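Local coordinates for protein disulfide-isomerase A4 (Rattus norvegicus, PDB 3EC3) that catalyses the rearrangement of disulfide bonds in proteins of the endoplasmic reticulum, this chain being its noncatalytic b and b' thioredoxin-like domains, at residues 61-66 against 71-76; 119-124 against 137-142. The protein carries 1 engineered substitution. One frame throughout, in Å; residues are numbered along the deposited sequence.

In the fold
Each contact belongs to a different thioredoxin-like unit of the chain. Contact 1 lies in the first, the b domain, and contact 2 in the second, the b' domain. Their centres are about 34 Å apart, on opposite sides of the chain's centre, and they do not touch. Contact 1 joins helix 63-69 to the loop leading into strand 75-79. It is partly buried, and combines one backbone bond with methyl-to-methyl packing. Contact 2 is more deeply buried. It links strands 118-121 and 135-140 across the strand that separates them. Its chemistry belongs to side chains: an imidazole, a guanidinium and a tyrosine ring packed against valines.

Contact 1: residues 61-66 against 71-76; sequences FSTEIA and VSLGKL
Leu-73 turns CG beside its backbone N and anti to its carbonyl carbon (chi1 -61°). This carries both methyls back to helix 63-69. CD2 rests on Ala-66 CB at 3.9 Å. CD1 reaches Thr-63 CG2 at 4.1 Å, the two side chains crossing at a slant. Thr-63 (chi1 59°) places CG2 beside its backbone N, which turns the methyl rather than the hydroxyl to Leu-73 CD1. Ala-66 is the buried centre of the contact. Its CB also lies 3.5 Å from Val-71 O and 4.3 Å from Val-71 CG2. The single bond between the segments is Val-71 N to Ala-66 O, 3.1 Å and almost straight at the hydrogen. The donor sits 34° out of the carbonyl plane. This bond spans five residues and ties the loop back to the helix that precedes it. At the start of the helix, Ser-62 is the N-cap: its OG accepts from Ile-65 N at 3.0 Å. The floor of the contact is strand 28-32, where Val-32 touches both Ala-66 and Leu-73. Val-71 leans on Val-94 of strand 93-96. A G1 beta bulge, with Gly-74 and Lys-75 together opposite Val-32, marks the entry to strand 75-79. In catalytic thioredoxin domains the corresponding loop carries the cis-proline. Here one directed backbone bond fixes where the loop leaves the helix, and methyl groups pack it against Val-32. This is plain structural packing in a domain known to be noncatalytic.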
loop_
_atom_site.group_PDB
_atom_site.type_symbol
_atom_site.label_atom_id
_atom_site.label_comp_id
_atom_site.label_asym_id
_atom_site.label_seq_id
_atom_site.Cartn_x
_atom_site.Cartn_y
_atom_site.Cartn_z
ATOM N N PHE A 61 19.546 4.380 -14.966
ATOM C CA PHE A 61 20.201 5.542 -15.540
ATOM C C PHE A 61 19.732 5.768 -16.986
ATOM O O PHE A 61 20.337 6.551 -17.715
ATOM C CB PHE A 61 21.724 5.348 -15.519
ATOM C CG PHE A 61 22.253 4.852 -14.222
ATOM C CD1 PHE A 61 22.966 3.651 -14.167
ATOM C CD2 PHE A 61 22.030 5.570 -13.046
ATOM C CE1 PHE A 61 23.474 3.167 -12.951
ATOM C CE2 PHE A 61 22.545 5.104 -11.795
ATOM C CZ PHE A 61 23.252 3.915 -11.756
ATOM N N SER A 62 18.664 5.077 -17.387
ATOM C CA SER A 62 18.169 5.055 -18.790
ATOM C C SER A 62 17.313 6.262 -19.114
ATOM O O SER A 62 16.279 6.456 -18.482
ATOM C CB SER A 62 17.307 3.805 -18.990
ATOM O OG SER A 62 16.666 3.790 -20.255
ATOM N N THR A 63 17.716 7.056 -20.106
ATOM C CA THR A 63 16.886 8.179 -20.548
ATOM C C THR A 63 15.613 7.659 -21.202
ATOM O O THR A 63 14.597 8.319 -21.146
ATOM C CB THR A 63 17.637 9.161 -21.492
ATOM O OG1 THR A 63 18.099 8.462 -22.661
ATOM C CG2 THR A 63 18.818 9.772 -20.774
ATOM N N GLU A 64 15.673 6.461 -21.786
ATOM C CA GLU A 64 14.515 5.806 -22.386
ATOM C C GLU A 64 13.440 5.521 -21.333
ATOM O O GLU A 64 12.240 5.797 -21.528
ATOM C CB GLU A 64 14.964 4.523 -23.088
ATOM C CG GLU A 64 13.876 3.441 -23.256
ATOM C CD GLU A 64 14.432 2.183 -23.930
ATOM O OE1 GLU A 64 14.308 1.088 -23.344
ATOM O OE2 GLU A 64 15.034 2.297 -25.024
ATOM N N ILE A 65 13.874 5.009 -20.177
ATOM C CA ILE A 65 12.919 4.700 -19.139
ATOM C C ILE A 65 12.407 5.982 -18.491
ATOM O O ILE A 65 11.218 6.077 -18.180
ATOM C CB ILE A 65 13.518 3.685 -18.104
ATOM C CG1 ILE A 65 13.832 2.345 -18.825
ATOM C CG2 ILE A 65 12.574 3.564 -16.878
ATOM C CD1 ILE A 65 14.317 1.228 -17.913
ATOM N N ALA A 66 13.284 6.975 -18.307
ATOM C CA ALA A 66 12.876 8.272 -17.759
ATOM C C ALA A 66 11.790 8.895 -18.662
ATOM O O ALA A 66 10.740 9.334 -18.171
ATOM C CB ALA A 66 14.089 9.220 -17.650
ATOM N N VAL A 71 9.537 11.611 -16.475
ATOM C CA VAL A 71 10.334 12.310 -15.443
ATOM C C VAL A 71 11.690 12.708 -15.995
ATOM O O VAL A 71 12.212 12.045 -16.897
ATOM C CB VAL A 71 10.565 11.441 -14.155
ATOM C CG1 VAL A 71 9.246 11.028 -13.494
ATOM C CG2 VAL A 71 11.455 10.213 -14.436
ATOM N N SER A 72 12.288 13.772 -15.473
ATOM C CA SER A 72 13.685 14.052 -15.840
ATOM C C SER A 72 14.601 13.234 -14.908
ATOM O O SER A 72 14.115 12.529 -14.001
ATOM C CB SER A 72 14.007 15.547 -15.794
ATOM O OG SER A 72 13.596 16.084 -14.555
ATOM N N LEU A 73 15.909 13.267 -15.153
ATOM C CA LEU A 73 16.840 12.487 -14.325
ATOM C C LEU A 73 16.953 13.192 -12.976
ATOM O O LEU A 73 16.715 14.413 -12.874
ATOM C CB LEU A 73 18.212 12.304 -15.032
ATOM C CG LEU A 73 18.182 11.559 -16.391
ATOM C CD1 LEU A 73 19.537 11.586 -17.134
ATOM C CD2 LEU A 73 17.672 10.137 -16.281
ATOM N N GLY A 74 17.282 12.453 -11.929
ATOM C CA GLY A 74 17.529 13.044 -10.614
ATOM C C GLY A 74 16.300 12.979 -9.746
ATOM O O GLY A 74 15.960 13.945 -9.061
ATOM N N LYS A 75 15.608 11.843 -9.802
ATOM C CA LYS A 75 14.340 11.695 -9.118
ATOM C C LYS A 75 14.200 10.343 -8.405
ATOM O O LYS A 75 14.719 9.313 -8.843
ATOM C CB LYS A 75 13.163 11.813 -10.123
ATOM C CG LYS A 75 13.166 13.066 -11.059
ATOM C CD LYS A 75 12.760 14.305 -10.340
ATOM C CE LYS A 75 12.785 15.516 -11.265
ATOM N NZ LYS A 75 12.982 16.722 -10.414
ATOM N N LEU A 76 13.424 10.332 -7.333
ATOM C CA LEU A 76 12.973 9.095 -6.747
ATOM C C LEU A 76 11.481 8.963 -7.138
ATOM O O LEU A 76 10.699 9.898 -6.922
ATOM C CB LEU A 76 13.117 9.242 -5.238
ATOM C CG LEU A 76 12.943 8.117 -4.220
ATOM C CD1 LEU A 76 11.947 8.472 -3.126
ATOM C CD2 LEU A 76 12.818 6.698 -4.814
#

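Contact 2: residues 119-124 against 137-142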
loop_
_atom_site.group_PDB
_atom_site.type_symbol
_atom_site.label_atom_id
_atom_site.label_comp_id
_atom_site.label_asym_id
_atom_site.label_seq_id
_atom_site.Cartn_x
_atom_site.Cartn_y
_atom_site.Cartn_z
ATOM N N GLY A 119 -4.583 -1.081 -0.025
ATOM C CA GLY A 119 -3.690 -2.178 -0.363
ATOM C C GLY A 119 -4.222 -3.490 0.148
ATOM O O GLY A 119 -5.345 -3.557 0.658
ATOM N N HIS A 120 -3.410 -4.536 0.008
ATOM C CA HIS A 120 -3.793 -5.898 0.411
ATOM C C HIS A 120 -2.940 -6.297 1.620
ATOM O O HIS A 120 -1.722 -6.462 1.503
ATOM C CB HIS A 120 -3.555 -6.904 -0.742
ATOM C CG HIS A 120 -3.923 -8.331 -0.404
ATOM N ND1 HIS A 120 -3.607 -9.382 -1.232
ATOM C CD2 HIS A 120 -4.576 -8.867 0.653
ATOM C CE1 HIS A 120 -4.042 -10.517 -0.701
ATOM N NE2 HIS A 120 -4.664 -10.228 0.431
ATOM N N ARG A 121 -3.592 -6.361 2.781
ATOM C CA ARG A 121 -2.943 -6.771 4.034
ATOM C C ARG A 121 -2.901 -8.293 4.051
ATOM O O ARG A 121 -3.920 -8.953 3.883
ATOM C CB ARG A 121 -3.718 -6.211 5.235
ATOM C CG ARG A 121 -3.217 -6.723 6.616
ATOM C CD ARG A 121 -4.203 -6.203 7.631
ATOM N NE ARG A 121 -3.908 -6.591 9.012
ATOM C CZ ARG A 121 -4.684 -7.388 9.735
ATOM N NH1 ARG A 121 -4.374 -7.642 10.994
ATOM N NH2 ARG A 121 -5.785 -7.923 9.200
ATOM N N LYS A 122 -1.701 -8.828 4.223
ATOM C CA LYS A 122 -1.436 -10.242 4.139
ATOM C C LYS A 122 -0.729 -10.648 5.414
ATOM O O LYS A 122 0.061 -9.885 5.938
ATOM C CB LYS A 122 -0.502 -10.503 2.965
ATOM C CG LYS A 122 -1.154 -10.344 1.618
ATOM C CD LYS A 122 -0.288 -10.895 0.524
ATOM C CE LYS A 122 0.754 -9.911 0.088
ATOM N NZ LYS A 122 1.129 -10.221 -1.322
ATOM N N THR A 123 -0.985 -11.858 5.911
ATOM C CA THR A 123 -0.189 -12.361 7.037
ATOM C C THR A 123 1.339 -12.259 6.783
ATOM O O THR A 123 2.115 -12.093 7.726
ATOM C CB THR A 123 -0.587 -13.807 7.449
ATOM O OG1 THR A 123 -0.529 -14.679 6.311
ATOM C CG2 THR A 123 -1.986 -13.832 8.048
ATOM N N SER A 124 1.758 -12.328 5.516
ATOM C CA SER A 124 3.162 -12.115 5.148
ATOM C C SER A 124 3.673 -10.649 5.166
ATOM O O SER A 124 4.877 -10.403 5.199
ATOM C CB SER A 124 3.479 -12.792 3.809
ATOM O OG SER A 124 2.754 -12.209 2.741
ATOM N N VAL A 137 -9.802 -2.676 8.356
ATOM C CA VAL A 137 -9.639 -3.881 7.533
ATOM C C VAL A 137 -10.959 -4.389 6.975
ATOM O O VAL A 137 -11.915 -4.545 7.725
ATOM C CB VAL A 137 -8.997 -5.037 8.328
ATOM C CG1 VAL A 137 -8.708 -6.246 7.342
ATOM C CG2 VAL A 137 -7.686 -4.560 9.011
ATOM N N VAL A 138 -11.007 -4.651 5.663
ATOM C CA VAL A 138 -12.188 -5.220 5.019
ATOM C C VAL A 138 -11.865 -6.652 4.549
ATOM O O VAL A 138 -10.967 -6.877 3.720
ATOM C CB VAL A 138 -12.739 -4.313 3.878
ATOM C CG1 VAL A 138 -13.902 -4.978 3.128
ATOM C CG2 VAL A 138 -13.178 -2.933 4.446
ATOM N N TYR A 139 -12.610 -7.616 5.098
ATOM C CA TYR A 139 -12.342 -9.032 4.871
ATOM C C TYR A 139 -13.288 -9.659 3.840
ATOM O O TYR A 139 -14.516 -9.529 3.937
ATOM C CB TYR A 139 -12.521 -9.820 6.175
ATOM C CG TYR A 139 -11.669 -9.369 7.342
ATOM C CD1 TYR A 139 -12.151 -8.444 8.256
ATOM C CD2 TYR A 139 -10.400 -9.901 7.557
ATOM C CE1 TYR A 139 -11.386 -8.037 9.356
ATOM C CE2 TYR A 139 -9.616 -9.486 8.661
ATOM C CZ TYR A 139 -10.128 -8.552 9.542
ATOM O OH TYR A 139 -9.396 -8.123 10.634
ATOM N N TYR A 140 -12.713 -10.378 2.897
ATOM C CA TYR A 140 -13.478 -11.130 1.912
ATOM C C TYR A 140 -12.581 -12.096 1.155
ATOM O O TYR A 140 -11.451 -12.314 1.539
ATOM C CB TYR A 140 -14.284 -10.224 0.949
ATOM C CG TYR A 140 -13.488 -9.263 0.069
ATOM C CD1 TYR A 140 -13.071 -8.019 0.564
ATOM C CD2 TYR A 140 -13.221 -9.572 -1.270
ATOM C CE1 TYR A 140 -12.394 -7.114 -0.247
ATOM C CE2 TYR A 140 -12.525 -8.676 -2.102
ATOM C CZ TYR A 140 -12.121 -7.446 -1.565
ATOM O OH TYR A 140 -11.468 -6.555 -2.355
ATOM N N SER A 141 -13.090 -12.683 0.078
ATOM C CA SER A 141 -12.263 -13.575 -0.733
ATOM C C SER A 141 -11.420 -12.758 -1.699
ATOM O O SER A 141 -11.935 -12.251 -2.703
ATOM C CB SER A 141 -13.148 -14.608 -1.472
ATOM O OG SER A 141 -12.372 -15.396 -2.348
ATOM N N VAL A 142 -10.128 -12.606 -1.401
ATOM C CA VAL A 142 -9.265 -11.679 -2.178
ATOM C C VAL A 142 -8.474 -12.488 -3.189
ATOM O O VAL A 142 -7.731 -13.376 -2.804
ATOM C CB VAL A 142 -8.304 -10.868 -1.231
ATOM C CG1 VAL A 142 -7.283 -10.045 -2.059
ATOM C CG2 VAL A 142 -9.137 -9.934 -0.337
#
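The imidazole of His-120 is sandwiched between two aliphatic groups. Val-142 CG1 lies over one face as a CH-pi contact, 3.6 Å from the ring centroid and 16° off the normal. Lys-122 CG covers the opposite face, 3.6 Å above the plane. The guanidinium of Arg-121 has Val-137 CG2 over one face, 3.9 Å from NH2. Val-137 CG1 lies over a face of the Tyr-139 ring, near its rim. Val-137 therefore touches both flat groups: both its methyls lie close to Arg-121 NH2, and CG1 also covers the tyrosine. With CG anti to the backbone N (chi1 173°) and the chain extended from CG to NE, the guanidinium is carried out to Val-137, and the two side chains cross at about a right angle. Arg-121 NH2 comes obliquely to Tyr-139 OH at 3.9 Å, too far for a bond. Glu-182 joins the two instead: its OE2 takes a salt bridge from Arg-121 NH2 and a hydrogen bond with Tyr-139 OH. Tyr-179 adds a cation-pi contact to Arg-121. Strands 118-121 and 135-140 do not pair with each other. Strand 170-175 runs between them, as in the thioredoxin strand order, and the side chains reach across it, touching Ala-172 and Ala-174. Replacing His-120 with alanine would probably leave Val-142 CG1 and Lys-122 CG without the flat surface between them and open a gap there. The shared carboxylate would be expected to offset part of the arginine's charge. The strands meet mainly through valine methyls packed on flat groups, while that charge is paired with Glu-182 of helix 180-185.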